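Long-range contact in deferrochelatase (Vibrio cholerae, PDB 5DE0), which binds heme b and probably works as a dye-decolorizing peroxidase: residues Ser59-Met72 against Phe289-Lys303. Residues are numbered along the deposited sequence; the frame is centred on the assembly and turned at random.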
loop_
_atom_site.group_PDB
_atom_site.type_symbol
_atom_site.label_atom_id
_atom_site.label_comp_id
_atom_site.label_asym_id
_atom_site.label_seq_id
_atom_site.Cartn_x
_atom_site.Cartn_y
_atom_site.Cartn_z
ATOM N N SER B 59 15.325 11.300 2.825
ATOM C CA SER B 59 15.499 12.717 3.115
ATOM C C SER B 59 14.649 13.116 4.316
ATOM O O SER B 59 13.425 12.981 4.291
ATOM C CB SER B 59 15.134 13.573 1.904
ATOM O OG SER B 59 15.292 14.948 2.200
ATOM N N VAL B 60 15.306 13.597 5.367
ATOM C CA VAL B 60 14.621 14.005 6.586
ATOM C C VAL B 60 14.493 15.522 6.644
ATOM O O VAL B 60 15.484 16.243 6.503
ATOM C CB VAL B 60 15.358 13.507 7.844
ATOM C CG1 VAL B 60 14.596 13.909 9.093
ATOM C CG2 VAL B 60 15.540 11.996 7.785
ATOM N N ALA B 61 13.273 16.004 6.859
ATOM C CA ALA B 61 13.012 17.440 6.860
ATOM C C ALA B 61 12.203 17.868 8.080
ATOM O O ALA B 61 11.420 17.088 8.627
ATOM C CB ALA B 61 12.298 17.843 5.586
ATOM N N PHE B 62 12.390 19.116 8.498
ATOM C CA PHE B 62 11.734 19.625 9.697
ATOM C C PHE B 62 10.913 20.875 9.397
ATOM O O PHE B 62 11.307 21.694 8.562
ATOM C CB PHE B 62 12.770 19.935 10.778
ATOM C CG PHE B 62 13.680 18.787 11.094
ATOM C CD1 PHE B 62 14.909 18.663 10.463
ATOM C CD2 PHE B 62 13.311 17.827 12.025
ATOM C CE1 PHE B 62 15.752 17.599 10.757
ATOM C CE2 PHE B 62 14.152 16.765 12.320
ATOM C CZ PHE B 62 15.370 16.653 11.685
ATOM N N SER B 63 9.781 21.020 10.082
ATOM C CA SER B 63 8.911 22.175 9.888
ATOM C C SER B 63 9.446 23.417 10.593
ATOM O O SER B 63 10.393 23.335 11.371
ATOM C CB SER B 63 7.501 21.869 10.383
ATOM O OG SER B 63 7.469 21.722 11.790
ATOM N N LYS B 64 8.831 24.562 10.310
ATOM C CA LYS B 64 9.201 25.825 10.933
ATOM C C LYS B 64 9.048 25.760 12.450
ATOM O O LYS B 64 9.928 26.210 13.194
ATOM C CB LYS B 64 8.352 26.964 10.364
ATOM C CG LYS B 64 8.424 28.256 11.167
ATOM C CD LYS B 64 9.810 28.880 11.109
ATOM C CE LYS B 64 9.830 30.241 11.794
ATOM N NZ LYS B 64 11.159 30.895 11.675
ATOM N N GLY B 65 7.929 25.198 12.900
ATOM C CA GLY B 65 7.641 25.106 14.318
ATOM C C GLY B 65 8.629 24.241 15.077
ATOM O O GLY B 65 9.032 24.584 16.190
ATOM N N PHE B 66 9.031 23.124 14.479
ATOM C CA PHE B 66 9.960 22.212 15.132
ATOM C C PHE B 66 11.397 22.711 15.047
ATOM O O PHE B 66 12.246 22.313 15.846
ATOM C CB PHE B 66 9.853 20.811 14.520
ATOM C CG PHE B 66 10.645 19.762 15.259
ATOM C CD1 PHE B 66 10.126 19.166 16.399
ATOM C CD2 PHE B 66 11.903 19.365 14.815
ATOM C CE1 PHE B 66 10.848 18.199 17.092
ATOM C CE2 PHE B 66 12.628 18.396 15.506
ATOM C CZ PHE B 66 12.097 17.815 16.643
ATOM N N TRP B 67 11.675 23.570 14.073
ATOM C CA TRP B 67 13.027 24.072 13.892
ATOM C C TRP B 67 13.436 25.000 15.037
ATOM O O TRP B 67 14.624 25.208 15.276
ATOM C CB TRP B 67 13.161 24.790 12.549
ATOM C CG TRP B 67 14.569 24.780 12.029
ATOM C CD1 TRP B 67 15.610 25.543 12.471
ATOM C CD2 TRP B 67 15.098 23.955 10.982
ATOM N NE1 TRP B 67 16.750 25.250 11.766
ATOM C CE2 TRP B 67 16.463 24.277 10.844
ATOM C CE3 TRP B 67 14.548 22.979 10.149
ATOM C CZ2 TRP B 67 17.288 23.652 9.900
ATOM C CZ3 TRP B 67 15.362 22.364 9.220
ATOM C CH2 TRP B 67 16.716 22.700 9.100
ATOM N N SER B 68 12.454 25.552 15.742
ATOM C CA SER B 68 12.727 26.413 16.882
ATOM C C SER B 68 13.492 25.663 17.965
ATOM O O SER B 68 14.304 26.249 18.678
ATOM C CB SER B 68 11.426 26.966 17.446
ATOM O OG SER B 68 10.798 27.807 16.502
ATOM N N HIS B 69 13.223 24.366 18.079
ATOM C CA HIS B 69 13.887 23.510 19.051
ATOM C C HIS B 69 15.382 23.361 18.766
ATOM O O HIS B 69 16.152 22.996 19.652
ATOM C CB HIS B 69 13.224 22.132 19.071
ATOM C CG HIS B 69 11.830 22.131 19.618
ATOM N ND1 HIS B 69 10.777 22.755 18.980
ATOM C CD2 HIS B 69 11.312 21.573 20.737
ATOM C CE1 HIS B 69 9.672 22.583 19.687
ATOM N NE2 HIS B 69 9.971 21.868 20.757
ATOM N N PHE B 70 15.787 23.641 17.530
ATOM C CA PHE B 70 17.185 23.497 17.125
ATOM C C PHE B 70 18.049 24.667 17.583
ATOM O O PHE B 70 17.559 25.781 17.748
ATOM C CB PHE B 70 17.287 23.356 15.605
ATOM C CG PHE B 70 16.796 22.039 15.087
ATOM C CD1 PHE B 70 17.007 20.867 15.803
ATOM C CD2 PHE B 70 16.110 21.972 13.886
ATOM C CE1 PHE B 70 16.545 19.648 15.320
ATOM C CE2 PHE B 70 15.648 20.761 13.403
ATOM C CZ PHE B 70 15.864 19.600 14.120
ATOM N N GLU B 71 19.336 24.405 17.792
ATOM C CA GLU B 71 20.295 25.462 18.089
ATOM C C GLU B 71 20.630 26.222 16.813
ATOM O O GLU B 71 20.761 27.447 16.821
ATOM C CB GLU B 71 21.570 24.892 18.712
ATOM C CG GLU B 71 21.386 24.327 20.117
ATOM C CD GLU B 71 22.689 23.827 20.718
ATOM O OE1 GLU B 71 23.695 23.766 19.980
ATOM O OE2 GLU B 71 22.710 23.499 21.924
ATOM N N MET B 72 20.785 25.475 15.722
ATOM C CA MET B 72 21.008 26.053 14.403
ATOM C C MET B 72 19.864 26.990 14.021
ATOM O O MET B 72 18.692 26.668 14.212
ATOM C CB MET B 72 21.170 24.946 13.355
ATOM C CG MET B 72 21.003 25.406 11.912
ATOM S SD MET B 72 22.158 26.705 11.419
ATOM C CE MET B 72 23.729 25.892 11.705
ATOM N N PHE B 289 8.488 22.311 4.801
ATOM C CA PHE B 289 9.646 21.806 5.520
ATOM C C PHE B 289 10.933 22.383 4.948
ATOM O O PHE B 289 10.925 23.049 3.914
ATOM C CB PHE B 289 9.716 20.279 5.449
ATOM C CG PHE B 289 8.507 19.580 5.999
ATOM C CD1 PHE B 289 7.457 19.232 5.166
ATOM C CD2 PHE B 289 8.429 19.248 7.343
ATOM C CE1 PHE B 289 6.345 18.577 5.667
ATOM C CE2 PHE B 289 7.321 18.596 7.848
ATOM C CZ PHE B 289 6.278 18.261 7.009
ATOM N N PHE B 290 12.040 22.123 5.633
ATOM C CA PHE B 290 13.352 22.323 5.046
ATOM C C PHE B 290 14.202 21.080 5.272
ATOM O O PHE B 290 14.441 20.674 6.411
ATOM C CB PHE B 290 14.046 23.552 5.627
ATOM C CG PHE B 290 15.366 23.858 4.982
ATOM C CD1 PHE B 290 16.551 23.377 5.518
ATOM C CD2 PHE B 290 15.421 24.632 3.838
ATOM C CE1 PHE B 290 17.766 23.664 4.921
ATOM C CE2 PHE B 290 16.628 24.924 3.236
ATOM C CZ PHE B 290 17.804 24.440 3.779
ATOM N N ALA B 291 14.644 20.471 4.180
ATOM C CA ALA B 291 15.528 19.321 4.263
ATOM C C ALA B 291 16.969 19.796 4.198
ATOM O O ALA B 291 17.445 20.205 3.141
ATOM C CB ALA B 291 15.234 18.332 3.151
ATOM N N PRO B 292 17.676 19.743 5.337
ATOM C CA PRO B 292 19.054 20.236 5.370
ATOM C C PRO B 292 20.003 19.305 4.624
ATOM O O PRO B 292 19.609 18.199 4.248
ATOM C CB PRO B 292 19.379 20.265 6.866
ATOM C CG PRO B 292 18.535 19.183 7.440
ATOM C CD PRO B 292 17.264 19.170 6.632
ATOM N N SER B 293 21.233 19.754 4.405
ATOM C CA SER B 293 22.275 18.901 3.853
ATOM C C SER B 293 22.558 17.745 4.810
ATOM O O SER B 293 22.108 17.756 5.957
ATOM C CB SER B 293 23.546 19.707 3.594
ATOM O OG SER B 293 23.953 20.386 4.769
ATOM N N GLN B 294 23.297 16.748 4.337
ATOM C CA GLN B 294 23.625 15.596 5.167
ATOM C C GLN B 294 24.438 16.015 6.387
ATOM O O GLN B 294 24.249 15.487 7.484
ATOM C CB GLN B 294 24.397 14.552 4.361
ATOM C CG GLN B 294 23.722 14.132 3.068
ATOM C CD GLN B 294 24.402 12.939 2.428
ATOM O OE1 GLN B 294 25.085 12.168 3.101
ATOM N NE2 GLN B 294 24.221 12.782 1.122
ATOM N N VAL B 295 25.336 16.974 6.184
ATOM C CA VAL B 295 26.203 17.457 7.252
ATOM C C VAL B 295 25.410 18.174 8.341
ATOM O O VAL B 295 25.544 17.857 9.522
ATOM C CB VAL B 295 27.287 18.409 6.712
ATOM C CG1 VAL B 295 28.094 19.003 7.856
ATOM C CG2 VAL B 295 28.197 17.675 5.739
ATOM N N MET B 296 24.584 19.135 7.940
ATOM C CA MET B 296 23.785 19.895 8.895
ATOM C C MET B 296 22.846 18.982 9.678
ATOM O O MET B 296 22.652 19.166 10.878
ATOM C CB MET B 296 22.983 20.990 8.186
ATOM C CG MET B 296 22.008 21.718 9.102
ATOM S SD MET B 296 21.244 23.168 8.355
ATOM C CE MET B 296 22.658 24.255 8.201
ATOM N N LEU B 297 22.280 17.992 8.995
ATOM C CA LEU B 297 21.389 17.026 9.629
ATOM C C LEU B 297 22.076 16.318 10.795
ATOM O O LEU B 297 21.470 16.097 11.841
ATOM C CB LEU B 297 20.899 15.997 8.606
ATOM C CG LEU B 297 20.020 14.867 9.152
ATOM C CD1 LEU B 297 18.767 15.428 9.806
ATOM C CD2 LEU B 297 19.659 13.879 8.050
ATOM N N GLN B 298 23.347 15.976 10.609
ATOM C CA GLN B 298 24.110 15.289 11.644
ATOM C C GLN B 298 24.636 16.260 12.699
ATOM O O GLN B 298 25.114 15.839 13.753
ATOM C CB GLN B 298 25.274 14.512 11.019
ATOM C CG GLN B 298 24.837 13.448 10.026
ATOM C CD GLN B 298 23.952 12.389 10.655
ATOM O OE1 GLN B 298 24.229 11.903 11.752
ATOM N NE2 GLN B 298 22.875 12.028 9.963
ATOM N N GLU B 299 24.543 17.556 12.415
ATOM C CA GLU B 299 25.047 18.578 13.329
ATOM C C GLU B 299 23.931 19.287 14.089
ATOM O O GLU B 299 24.196 20.139 14.936
ATOM C CB GLU B 299 25.883 19.612 12.568
ATOM C CG GLU B 299 27.186 19.071 12.003
ATOM C CD GLU B 299 28.164 18.640 13.080
ATOM O OE1 GLU B 299 28.049 19.128 14.226
ATOM O OE2 GLU B 299 29.051 17.812 12.783
ATOM N N LEU B 300 22.685 18.948 13.778
ATOM C CA LEU B 300 21.543 19.562 14.449
ATOM C C LEU B 300 21.487 19.142 15.910
ATOM O O LEU B 300 21.645 17.969 16.234
ATOM C CB LEU B 300 20.234 19.190 13.749
ATOM C CG LEU B 300 19.948 19.879 12.414
ATOM C CD1 LEU B 300 18.691 19.308 11.770
ATOM C CD2 LEU B 300 19.824 21.383 12.603
ATOM N N THR B 301 21.267 20.107 16.795
ATOM C CA THR B 301 21.159 19.823 18.221
ATOM C C THR B 301 20.049 20.647 18.863
ATOM O O THR B 301 19.786 21.779 18.453
ATOM C CB THR B 301 22.489 20.097 18.962
ATOM O OG1 THR B 301 23.029 21.352 18.529
ATOM C CG2 THR B 301 23.498 18.990 18.687
ATOM N N LEU B 302 19.401 20.073 19.873
ATOM C CA LEU B 302 18.334 20.765 20.585
ATOM C C LEU B 302 18.896 21.809 21.546
ATOM O O LEU B 302 20.066 21.749 21.926
ATOM C CB LEU B 302 17.460 19.766 21.340
ATOM C CG LEU B 302 16.700 18.761 20.473
ATOM C CD1 LEU B 302 15.986 17.748 21.343
ATOM C CD2 LEU B 302 15.713 19.469 19.558
ATOM N N LYS B 303 18.057 22.764 21.933
ATOM C CA LYS B 303 18.489 23.848 22.805
ATOM C C LYS B 303 18.022 23.619 24.238
ATOM O O LYS B 303 18.779 23.835 25.188
ATOM C CB LYS B 303 17.970 25.188 22.282
ATOM C CG LYS B 303 16.462 25.360 22.398
ATOM C CD LYS B 303 15.942 26.392 21.404
ATOM C CE LYS B 303 16.674 27.720 21.519
ATOM N NZ LYS B 303 16.191 28.706 20.512
#
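Phe62 and Phe290 form a single antiparallel hydrogen-bonded pair where the ends of strands 57-62 and 281-291 meet; the axes of the short stretches 59-62 and 289-291 run at 139° to each other. Phe290 N donates to Phe62 O at 3.0 Å; the return bond, from Phe62 N to Phe290 O, is weak. The chains meet again further on: Phe70 pairs with Leu302, Glu71 N reaches Thr301 O at 2.7 Å nearly in line with the carbonyl, and Lys303 N reaches His69 O.

Between these two backbone junctions lies a greasy layer centred on Leu300. Its CD1 sits over one face of the Phe70 ring, a CH-pi contact 4.0 Å from the centroid, and also lies 3.5 Å from Phe62 CE1, while CD2 touches Met72 CB. Phe70 in turn sets its CZ over the centre of one Phe62 face, and Leu297 CD1 comes in at the Phe62 edge. The Trp67 side chain has CG anti to the backbone N (chi1 -154°), which lays its six-membered ring against strand 289-291: CH2 packs on Phe290 CD1 at 3.6 Å, and the Phe290 carbonyl oxygen lies at the indole edge. The indole NE1 is bonded to Ala73 O. Met72 CE meets Met296 CE at 4.0 Å in the same apolar packing. On the exposed side, Thr301 OG1 donates weakly to Glu71 OE1.

Each strand is an outer one of its own four-stranded antiparallel sheet, one in each family half, so this contact joins the two ferredoxin-like halves of the DyP fold. Helix 30-38 adds Leu34 to Phe62 and Phe70. The Phe289 side chain lies about 13 Å from the heme. An apolar seam tied at both ends by main-chain bonds holds residues 300-303 against the N-terminal half.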